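PDB 1RT8: fimbrin, which binds actin filaments, crosslinks them through two actin-binding regions, and serves in cell polarity, cytokinesis, mating and spore formation. Local coordinates for residues H20-R34 with Q47-D60. Numbering follows the deposited sequence.
Sequences HINSVLAGDPDVGSR and QCKDGLILSKLIND
Ile21, Leu25 and Val31 pack on Ile53 and Lys56 where the end of helix 11-25 and the loop after it meet helix 52-61, a mixed apolar and salt-bridged contact in the first calponin-homology domain. The axes of helix segments 20-25 and 52-60 run 78° apart, 10.5 Å at closest approach. Ile53 works with both branches. Its CG2, anti to the backbone N, touches Leu25 CD1 at 3.8 Å and Ile21 CG2; its CG1 meets Val31 CG1 of the loop. Leu25 CD2 presses tightly on Lys56 CB, 3.5 Å away.

Lys56 turns about its CB-CG bond (chi2 -73°) and rises between the two loop aspartates. Its NZ bonds the syn lone pair of Asp28 OD2 at 2.8 Å and the anti lone pair of Asp30 OD2 at 3.0 Å, both salt bridges. Glu68 adds a third carboxylate partner, which probably offsets the lysine charge further. Asp28 also shapes the loop: its OD1 accepts from Asp30 N, an Asx turn, and from Val31 N on the opposite face. The calponin-homology fold is an all-helical bundle, here part of the first actin-binding region, and helices 82-99 and 117-131 also pack against helix 52-61.

At the far end Arg34, extended from CG to NE, lays its guanidinium beside Asp50. Arg34 NH2 donates to the syn lone pair of Asp50 OD2 at 3.0 Å, a salt bridge, nearly straight (164°) and close to the guanidinium plane. Leu52 CD1 lies at the edge of the same group, 3.5 Å from Arg34 NH2. Asp50 OD1 takes Leu52 N from above its carboxylate plane, an Asx turn at the start of helix 52-61.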
# COMPACT_ATOMS: atom_id res chain seq x y z
N HIS A 20 1.86 -8.87 18.53
CA HIS A 20 2.42 -7.67 17.93
C HIS A 20 1.44 -6.52 18.08
O HIS A 20 1.83 -5.39 18.38
CB HIS A 20 2.73 -7.90 16.44
CG HIS A 20 3.02 -6.64 15.69
ND1 HIS A 20 2.05 -5.94 15.00
CD2 HIS A 20 4.16 -5.93 15.56
CE1 HIS A 20 2.59 -4.86 14.47
NE2 HIS A 20 3.87 -4.82 14.80
N ILE A 21 0.16 -6.81 17.89
CA ILE A 21 -0.86 -5.77 18.02
C ILE A 21 -0.97 -5.29 19.46
O ILE A 21 -1.23 -4.11 19.71
CB ILE A 21 -2.23 -6.28 17.53
CG1 ILE A 21 -2.14 -6.63 16.03
CG2 ILE A 21 -3.30 -5.22 17.76
CD1 ILE A 21 -3.38 -7.28 15.48
N ASN A 22 -0.76 -6.19 20.41
CA ASN A 22 -0.82 -5.84 21.83
C ASN A 22 0.26 -4.83 22.20
O ASN A 22 -0.01 -3.86 22.91
CB ASN A 22 -0.66 -7.10 22.69
CG ASN A 22 -1.92 -7.95 22.70
OD1 ASN A 22 -1.89 -9.13 23.05
ND2 ASN A 22 -3.04 -7.34 22.33
N SER A 23 1.48 -5.05 21.72
CA SER A 23 2.58 -4.14 22.04
C SER A 23 2.46 -2.79 21.33
O SER A 23 2.87 -1.76 21.86
CB SER A 23 3.92 -4.78 21.69
OG SER A 23 4.09 -4.90 20.29
N VAL A 24 1.90 -2.81 20.12
CA VAL A 24 1.74 -1.58 19.35
C VAL A 24 0.61 -0.71 19.90
O VAL A 24 0.72 0.52 19.92
CB VAL A 24 1.47 -1.89 17.86
CG1 VAL A 24 0.21 -2.72 17.72
CG2 VAL A 24 1.34 -0.61 17.07
N LEU A 25 -0.47 -1.34 20.35
CA LEU A 25 -1.61 -0.61 20.89
C LEU A 25 -1.46 -0.39 22.40
O LEU A 25 -2.26 0.32 23.01
CB LEU A 25 -2.90 -1.38 20.61
CG LEU A 25 -3.17 -1.72 19.15
CD1 LEU A 25 -4.56 -2.33 19.02
CD2 LEU A 25 -3.07 -0.46 18.29
N ALA A 26 -0.42 -1.01 22.96
CA ALA A 26 -0.08 -0.95 24.38
C ALA A 26 -0.95 -0.03 25.23
O ALA A 26 -1.91 -0.47 25.87
CB ALA A 26 1.39 -0.55 24.54
N GLY A 27 -0.60 1.25 25.25
CA GLY A 27 -1.36 2.20 26.04
C GLY A 27 -2.05 3.25 25.19
O GLY A 27 -2.01 4.44 25.51
N ASP A 28 -2.69 2.81 24.12
CA ASP A 28 -3.39 3.72 23.23
C ASP A 28 -4.65 4.24 23.92
O ASP A 28 -5.49 3.47 24.36
CB ASP A 28 -3.75 3.03 21.92
CG ASP A 28 -4.38 3.98 20.93
OD1 ASP A 28 -5.56 4.34 21.14
OD2 ASP A 28 -3.69 4.37 19.97
N PRO A 29 -4.79 5.58 24.00
CA PRO A 29 -5.93 6.26 24.63
C PRO A 29 -7.32 5.78 24.19
O PRO A 29 -8.25 5.74 25.00
CB PRO A 29 -5.69 7.72 24.26
CG PRO A 29 -4.20 7.81 24.21
CD PRO A 29 -3.84 6.56 23.45
N ASP A 30 -7.46 5.43 22.92
CA ASP A 30 -8.74 5.00 22.39
C ASP A 30 -9.05 3.51 22.54
O ASP A 30 -10.18 3.14 22.84
CB ASP A 30 -8.83 5.40 20.92
CG ASP A 30 -8.70 6.89 20.72
OD1 ASP A 30 -9.63 7.63 21.11
OD2 ASP A 30 -7.67 7.34 20.17
N VAL A 31 -8.05 2.66 22.34
CA VAL A 31 -8.27 1.22 22.44
C VAL A 31 -7.54 0.61 23.64
O VAL A 31 -7.43 -0.61 23.77
CB VAL A 31 -7.83 0.50 21.14
CG1 VAL A 31 -8.24 -0.95 21.17
CG2 VAL A 31 -8.46 1.19 19.94
N GLY A 32 -7.04 1.48 24.52
CA GLY A 32 -6.33 1.01 25.69
C GLY A 32 -7.17 0.10 26.57
O GLY A 32 -6.66 -0.85 27.17
N SER A 33 -8.46 0.40 26.64
CA SER A 33 -9.39 -0.37 27.46
C SER A 33 -9.53 -1.84 27.05
O SER A 33 -10.35 -2.56 27.63
CB SER A 33 -10.77 0.29 27.44
OG SER A 33 -11.28 0.35 26.11
N ARG A 34 -8.76 -2.28 26.07
CA ARG A 34 -8.85 -3.66 25.61
C ARG A 34 -7.55 -4.21 25.05
O ARG A 34 -7.49 -5.36 24.62
CB ARG A 34 -9.96 -3.80 24.56
CG ARG A 34 -10.04 -2.64 23.56
CD ARG A 34 -11.08 -2.90 22.47
NE ARG A 34 -11.60 -1.67 21.88
CZ ARG A 34 -12.40 -1.62 20.81
NH1 ARG A 34 -12.77 -2.73 20.20
NH2 ARG A 34 -12.83 -0.45 20.37
N GLN A 47 -13.11 -8.05 18.57
CA GLN A 47 -12.55 -6.76 18.92
C GLN A 47 -12.20 -5.95 17.67
O GLN A 47 -11.96 -4.74 17.76
CB GLN A 47 -11.29 -6.94 19.76
CG GLN A 47 -11.55 -7.47 21.16
CD GLN A 47 -12.46 -6.55 21.95
OE1 GLN A 47 -12.26 -5.33 21.97
NE2 GLN A 47 -13.46 -7.12 22.61
N CYS A 48 -12.17 -6.60 16.51
CA CYS A 48 -11.84 -5.92 15.26
C CYS A 48 -13.05 -5.39 14.50
O CYS A 48 -12.90 -4.63 13.54
CB CYS A 48 -11.05 -6.86 14.34
SG CYS A 48 -9.30 -7.04 14.80
N LYS A 49 -14.24 -5.77 14.95
CA LYS A 49 -15.49 -5.37 14.30
C LYS A 49 -15.79 -3.89 14.12
O LYS A 49 -16.42 -3.50 13.13
CB LYS A 49 -16.67 -6.02 15.01
CG LYS A 49 -16.69 -7.54 14.90
CD LYS A 49 -17.93 -8.12 15.58
CE LYS A 49 -18.05 -9.61 15.32
NZ LYS A 49 -19.29 -10.18 15.92
N ASP A 50 -15.37 -3.04 15.06
CA ASP A 50 -15.68 -1.62 14.91
C ASP A 50 -14.61 -0.82 14.19
O ASP A 50 -14.66 0.41 14.18
CB ASP A 50 -16.02 -0.98 16.26
CG ASP A 50 -14.82 -0.83 17.19
OD1 ASP A 50 -13.67 -1.12 16.79
OD2 ASP A 50 -15.04 -0.40 18.35
N GLY A 51 -13.65 -1.51 13.58
CA GLY A 51 -12.59 -0.85 12.84
C GLY A 51 -11.53 -0.03 13.55
O GLY A 51 -10.57 0.41 12.91
N LEU A 52 -11.66 0.20 14.85
CA LEU A 52 -10.67 1.00 15.57
C LEU A 52 -9.28 0.37 15.64
O LEU A 52 -8.28 1.01 15.32
CB LEU A 52 -11.18 1.32 16.99
CG LEU A 52 -12.37 2.29 17.00
CD1 LEU A 52 -12.92 2.45 18.41
CD2 LEU A 52 -11.95 3.62 16.43
N ILE A 53 -9.22 -0.89 16.05
CA ILE A 53 -7.95 -1.61 16.15
C ILE A 53 -7.24 -1.63 14.80
O ILE A 53 -6.04 -1.36 14.72
CB ILE A 53 -8.17 -3.06 16.61
CG1 ILE A 53 -8.61 -3.06 18.08
CG2 ILE A 53 -6.91 -3.87 16.42
CD1 ILE A 53 -8.87 -4.44 18.64
N LEU A 54 -7.98 -1.96 13.74
CA LEU A 54 -7.39 -2.00 12.41
C LEU A 54 -6.89 -0.63 11.96
O LEU A 54 -5.82 -0.53 11.37
CB LEU A 54 -8.39 -2.56 11.40
CG LEU A 54 -8.66 -4.05 11.61
CD1 LEU A 54 -9.78 -4.53 10.69
CD2 LEU A 54 -7.37 -4.82 11.35
N SER A 55 -7.67 0.41 12.23
CA SER A 55 -7.28 1.77 11.86
C SER A 55 -5.98 2.13 12.57
O SER A 55 -5.10 2.78 11.98
CB SER A 55 -8.37 2.78 12.24
OG SER A 55 -9.51 2.66 11.41
N LYS A 56 -5.87 1.72 13.83
CA LYS A 56 -4.67 1.98 14.62
C LYS A 56 -3.48 1.21 14.02
O LYS A 56 -2.37 1.74 13.90
CB LYS A 56 -4.89 1.54 16.07
CG LYS A 56 -5.89 2.39 16.85
CD LYS A 56 -5.33 3.75 17.18
CE LYS A 56 -6.26 4.53 18.12
NZ LYS A 56 -5.61 5.79 18.58
N LEU A 57 -3.70 -0.05 13.65
CA LEU A 57 -2.62 -0.84 13.06
C LEU A 57 -2.13 -0.18 11.77
O LEU A 57 -0.93 -0.12 11.50
CB LEU A 57 -3.13 -2.26 12.78
CG LEU A 57 -2.10 -3.25 12.24
CD1 LEU A 57 -1.00 -3.44 13.29
CD2 LEU A 57 -2.77 -4.57 11.93
N ILE A 58 -3.07 0.35 10.99
CA ILE A 58 -2.73 1.03 9.76
C ILE A 58 -1.82 2.24 9.98
O ILE A 58 -0.88 2.46 9.22
CB ILE A 58 -4.00 1.49 9.04
CG1 ILE A 58 -4.72 0.27 8.47
CG2 ILE A 58 -3.65 2.55 7.97
CD1 ILE A 58 -6.00 0.59 7.75
N ASN A 59 -2.11 3.04 11.01
CA ASN A 59 -1.27 4.20 11.28
C ASN A 59 0.08 3.84 11.89
O ASN A 59 1.00 4.65 11.86
CB ASN A 59 -2.00 5.21 12.18
CG ASN A 59 -2.85 6.18 11.39
OD1 ASN A 59 -2.53 6.51 10.25
ND2 ASN A 59 -3.93 6.65 12.00
N ASP A 60 0.18 2.65 12.46
CA ASP A 60 1.46 2.20 13.02
C ASP A 60 2.32 1.75 11.83
O ASP A 60 3.52 2.05 11.78
CB ASP A 60 1.26 1.02 13.98
CG ASP A 60 2.58 0.44 14.48
OD1 ASP A 60 2.90 -0.72 14.12
OD2 ASP A 60 3.31 1.14 15.23
O HOH W 1 -15.02 -3.84 17.97